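Local structure of Keto/oxoacid ferredoxin oxidoreductase, gamma subunit (Geobacter sulfurreducens, 3ON3) at residues D124-V134 / F163-G174. The protein is the gamma subunit of a keto/oxoacid ferredoxin oxidoreductase, which probably takes part in oxidising 2-oxoacids with transfer of electrons to ferredoxin. Numbering follows the deposited sequence.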
loop_
_atom_site.group_PDB
_atom_site.type_symbol
_atom_site.label_atom_id
_atom_site.label_comp_id
_atom_site.label_asym_id
_atom_site.label_seq_id
_atom_site.Cartn_x
_atom_site.Cartn_y
_atom_site.Cartn_z
ATOM N N ASP B 124 11.135 -22.441 8.913
ATOM C CA ASP B 124 12.512 -22.269 8.460
ATOM C C ASP B 124 13.076 -20.930 8.918
ATOM O O ASP B 124 14.142 -20.880 9.521
ATOM C CB ASP B 124 12.596 -22.396 6.937
ATOM C CG ASP B 124 12.046 -23.717 6.436
ATOM O OD1 ASP B 124 11.714 -24.572 7.278
ATOM O OD2 ASP B 124 11.942 -23.904 5.206
ATOM N N VAL B 125 12.348 -19.852 8.639
ATOM C CA VAL B 125 12.761 -18.523 9.055
ATOM C C VAL B 125 12.458 -18.318 10.539
ATOM O O VAL B 125 13.187 -17.618 11.243
ATOM C CB VAL B 125 12.037 -17.443 8.244
ATOM C CG1 VAL B 125 12.408 -16.051 8.750
ATOM C CG2 VAL B 125 12.364 -17.588 6.778
ATOM N N GLY B 126 11.384 -18.937 11.015
ATOM C CA GLY B 126 10.958 -18.764 12.391
ATOM C C GLY B 126 10.140 -17.507 12.660
ATOM O O GLY B 126 10.046 -17.065 13.806
ATOM N N ARG B 127 9.547 -16.930 11.615
ATOM C CA ARG B 127 8.622 -15.805 11.785
ATOM C C ARG B 127 7.454 -15.840 10.790
ATOM O O ARG B 127 7.520 -15.269 9.695
ATOM C CB ARG B 127 9.365 -14.475 11.688
ATOM C CG ARG B 127 8.536 -13.285 12.099
ATOM C CD ARG B 127 9.380 -12.019 12.181
ATOM N NE ARG B 127 8.702 -10.972 12.943
ATOM C CZ ARG B 127 8.439 -11.054 14.243
ATOM N NH1 ARG B 127 8.794 -12.141 14.925
ATOM N NH2 ARG B 127 7.819 -10.055 14.860
ATOM N N GLU B 128 6.380 -16.510 11.195
ATOM C CA GLU B 128 5.212 -16.728 10.348
ATOM C C GLU B 128 4.761 -15.491 9.544
ATOM O O GLU B 128 4.472 -15.591 8.355
ATOM C CB GLU B 128 4.051 -17.247 11.210
ATOM C CG GLU B 128 2.968 -17.985 10.452
ATOM C CD GLU B 128 1.818 -18.416 11.356
ATOM O OE1 GLU B 128 1.011 -19.269 10.927
ATOM O OE2 GLU B 128 1.720 -17.897 12.492
ATOM N N ILE B 129 4.687 -14.333 10.192
ATOM C CA ILE B 129 4.182 -13.132 9.531
ATOM C C ILE B 129 4.933 -12.694 8.280
ATOM O O ILE B 129 4.434 -11.856 7.522
ATOM C CB ILE B 129 4.146 -11.914 10.482
ATOM C CG1 ILE B 129 5.514 -11.704 11.127
ATOM C CG2 ILE B 129 3.050 -12.072 11.527
ATOM C CD1 ILE B 129 5.535 -10.587 12.154
ATOM N N VAL B 130 6.132 -13.220 8.055
ATOM C CA VAL B 130 6.871 -12.759 6.890
ATOM C C VAL B 130 6.640 -13.669 5.698
ATOM O O VAL B 130 7.396 -13.637 4.720
ATOM C CB VAL B 130 8.370 -12.479 7.182
ATOM C CG1 VAL B 130 8.497 -11.369 8.259
ATOM C CG2 VAL B 130 9.118 -13.755 7.578
ATOM N N ALA B 131 5.559 -14.448 5.768
ATOM C CA ALA B 131 5.205 -15.362 4.677
ATOM C C ALA B 131 5.059 -14.602 3.370
ATOM O O ALA B 131 5.451 -15.094 2.317
ATOM C CB ALA B 131 3.945 -16.145 5.004
ATOM N N ASN B 132 4.524 -13.386 3.447
ATOM C CA ASN B 132 4.437 -12.513 2.277
ATOM C C ASN B 132 5.794 -12.180 1.657
ATOM O O ASN B 132 5.868 -11.908 0.468
ATOM C CB ASN B 132 3.692 -11.219 2.616
ATOM C CG ASN B 132 4.376 -10.414 3.712
ATOM O OD1 ASN B 132 5.038 -10.963 4.599
ATOM N ND2 ASN B 132 4.218 -9.102 3.652
ATOM N N ILE B 133 6.852 -12.191 2.470
ATOM C CA ILE B 133 8.213 -11.905 1.988
ATOM C C ILE B 133 8.748 -13.129 1.267
ATOM O O ILE B 133 9.327 -13.022 0.200
ATOM C CB ILE B 133 9.199 -11.488 3.133
ATOM C CG1 ILE B 133 8.637 -10.314 3.941
ATOM C CG2 ILE B 133 10.587 -11.122 2.575
ATOM C CD1 ILE B 133 8.133 -9.140 3.076
ATOM N N VAL B 134 8.526 -14.297 1.857
ATOM C CA VAL B 134 8.773 -15.555 1.159
ATOM C C VAL B 134 8.132 -15.588 -0.228
ATOM O O VAL B 134 8.792 -15.897 -1.217
ATOM C CB VAL B 134 8.273 -16.746 1.942
ATOM C CG1 VAL B 134 8.645 -18.049 1.199
ATOM C CG2 VAL B 134 8.855 -16.737 3.340
ATOM N N PHE B 163 14.606 -6.738 12.391
ATOM C CA PHE B 163 14.132 -7.972 11.777
ATOM C C PHE B 163 14.775 -8.177 10.421
ATOM O O PHE B 163 14.337 -9.013 9.626
ATOM C CB PHE B 163 12.599 -7.986 11.659
ATOM C CG PHE B 163 11.887 -8.046 12.989
ATOM C CD1 PHE B 163 11.005 -7.053 13.363
ATOM C CD2 PHE B 163 12.110 -9.098 13.861
ATOM C CE1 PHE B 163 10.357 -7.101 14.589
ATOM C CE2 PHE B 163 11.463 -9.157 15.082
ATOM C CZ PHE B 163 10.584 -8.152 15.447
ATOM N N VAL B 164 15.833 -7.415 10.177
ATOM C CA VAL B 164 16.400 -7.332 8.840
ATOM C C VAL B 164 16.995 -8.684 8.371
ATOM O O VAL B 164 16.765 -9.098 7.251
ATOM C CB VAL B 164 17.366 -6.110 8.695
ATOM C CG1 VAL B 164 18.700 -6.379 9.366
ATOM C CG2 VAL B 164 17.520 -5.730 7.233
ATOM N N GLU B 165 17.722 -9.375 9.242
ATOM C CA GLU B 165 18.205 -10.728 8.946
ATOM C C GLU B 165 17.099 -11.720 8.560
ATOM O O GLU B 165 17.212 -12.420 7.552
ATOM C CB GLU B 165 19.018 -11.285 10.120
ATOM C CG GLU B 165 20.232 -10.435 10.498
ATOM C CD GLU B 165 19.949 -9.374 11.570
ATOM O OE1 GLU B 165 18.774 -8.983 11.780
ATOM O OE2 GLU B 165 20.925 -8.929 12.206
ATOM N N LEU B 166 16.027 -11.772 9.351
ATOM C CA LEU B 166 14.903 -12.685 9.087
ATOM C C LEU B 166 14.212 -12.416 7.744
ATOM O O LEU B 166 13.859 -13.330 7.036
ATOM C CB LEU B 166 13.870 -12.623 10.222
ATOM C CG LEU B 166 14.218 -13.330 11.534
ATOM C CD1 LEU B 166 15.722 -13.313 11.791
ATOM C CD2 LEU B 166 13.475 -12.694 12.698
ATOM N N ASN B 167 14.014 -11.156 7.399
ATOM C CA ASN B 167 13.430 -10.850 6.109
ATOM C C ASN B 167 14.363 -11.179 4.937
ATOM O O ASN B 167 13.913 -11.691 3.920
ATOM C CB ASN B 167 12.934 -9.401 6.058
ATOM C CG ASN B 167 11.675 -9.194 6.898
ATOM O OD1 ASN B 167 10.585 -9.078 6.362
ATOM N ND2 ASN B 167 11.829 -9.176 8.219
ATOM N N ARG B 168 15.656 -10.888 5.073
ATOM C CA ARG B 168 16.601 -11.307 4.044
ATOM C C ARG B 168 16.503 -12.818 3.828
ATOM O O ARG B 168 16.425 -13.281 2.703
ATOM C CB ARG B 168 18.043 -10.912 4.404
ATOM C CG ARG B 168 19.111 -11.795 3.746
ATOM C CD ARG B 168 19.223 -11.616 2.229
ATOM N NE ARG B 168 20.056 -12.677 1.651
ATOM C CZ ARG B 168 20.565 -12.683 0.417
ATOM N NH1 ARG B 168 20.353 -11.675 -0.412
ATOM N NH2 ARG B 168 21.289 -13.714 0.011
ATOM N N LYS B 169 16.513 -13.574 4.928
ATOM C CA LYS B 169 16.382 -15.026 4.885
ATOM C C LYS B 169 15.069 -15.483 4.230
ATOM O O LYS B 169 15.058 -16.400 3.404
ATOM C CB LYS B 169 16.524 -15.618 6.291
ATOM C CG LYS B 169 16.598 -17.147 6.326
ATOM C CD LYS B 169 16.818 -17.650 7.746
ATOM C CE LYS B 169 16.906 -19.166 7.796
ATOM N NZ LYS B 169 18.049 -19.668 6.971
ATOM N N ALA B 170 13.967 -14.839 4.592
ATOM C CA ALA B 170 12.664 -15.176 4.032
ATOM C C ALA B 170 12.665 -14.947 2.528
ATOM O O ALA B 170 12.170 -15.772 1.755
ATOM C CB ALA B 170 11.553 -14.331 4.701
ATOM N N PHE B 171 13.197 -13.804 2.125
ATOM C CA PHE B 171 13.246 -13.447 0.718
ATOM C C PHE B 171 14.101 -14.449 -0.067
ATOM O O PHE B 171 13.688 -14.940 -1.117
ATOM C CB PHE B 171 13.800 -12.029 0.568
ATOM C CG PHE B 171 14.153 -11.651 -0.849
ATOM C CD1 PHE B 171 13.160 -11.285 -1.754
ATOM C CD2 PHE B 171 15.481 -11.627 -1.267
ATOM C CE1 PHE B 171 13.486 -10.922 -3.060
ATOM C CE2 PHE B 171 15.819 -11.269 -2.579
ATOM C CZ PHE B 171 14.825 -10.914 -3.472
ATOM N N GLN B 172 15.295 -14.739 0.447
ATOM C CA GLN B 172 16.222 -15.667 -0.205
ATOM C C GLN B 172 15.588 -17.050 -0.348
ATOM O O GLN B 172 15.635 -17.657 -1.408
ATOM C CB GLN B 172 17.534 -15.753 0.594
ATOM C CG GLN B 172 18.544 -16.738 0.042
ATOM C CD GLN B 172 18.837 -16.509 -1.427
ATOM O OE1 GLN B 172 18.965 -15.380 -1.879
ATOM N NE2 GLN B 172 18.925 -17.588 -2.177
HETATM N N MSE B 173 14.972 -17.528 0.725
HETATM C CA MSE B 173 14.344 -18.840 0.727
HETATM C C MSE B 173 13.140 -18.955 -0.193
HETATM O O MSE B 173 12.953 -19.991 -0.846
HETATM C CB MSE B 173 13.960 -19.256 2.139
HETATM C CG MSE B 173 15.153 -19.413 3.065
HETATM SE SE MSE B 173 14.747 -20.561 4.594
HETATM C CE MSE B 173 14.613 -22.264 3.641
ATOM N N GLY B 174 12.300 -17.923 -0.221
ATOM C CA GLY B 174 11.202 -17.901 -1.168
ATOM C C GLY B 174 11.773 -18.068 -2.577
ATOM O O GLY B 174 11.307 -18.882 -3.399
#
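R127 lays its guanidinium flat over one face of the F163 ring, a cation-pi stack with the planes 15° apart and R127 CZ 4.1 Å from the ring centroid. Its side chain reaches there extended from CG to NE: CG stands anti to the backbone N (chi1 -169°), CD passes L166 CD2 on the way, and the end is turned onto the ring at chi4 66°. With an alanine here, the F163 ring would probably lose the cation over its face and be freer to turn. Further along, V125 is a knob in the hole formed by L166, K169, A170 and M173, a selenomethionine; CG1 rests on L166 O at 3.5 Å and CG2 on A170 CA at 3.7 Å. A170 CB is the common floor for V125, V130, I133 and V134, V130 CG2 at 3.8 Å being the nearest of their side-chain atoms. I133 CG2, anti to its own backbone N, reaches on to F171 CB, while I133 CG1 meets N167 OD1 at 3.3 Å, beside V130 CG1. Closest of all is the meeting at G174, where a side chain would clash with V134 O; G174 CA instead makes a CA-H...O contact of 3.1 Å to V134 O. Behind this shell, N167 ND2 donates to F163 O at 2.9 Å, tying the amide to the first turn of its helix. D124 lies across M173, but its carboxylate forms a salt bridge with K177 further along helix 164-181. The contact thus packs that helix against the end of helix 117-125, the start of helix 131-143 and, through R127 and V130, the link between them, which begins at G126 with positive phi. I133 also touches V155 of helix 148-157 and I24 of helix 18-32, and V134 leans on I117 and A121, in the helix that follows strand 111-115, outermost in the sheet within this chain.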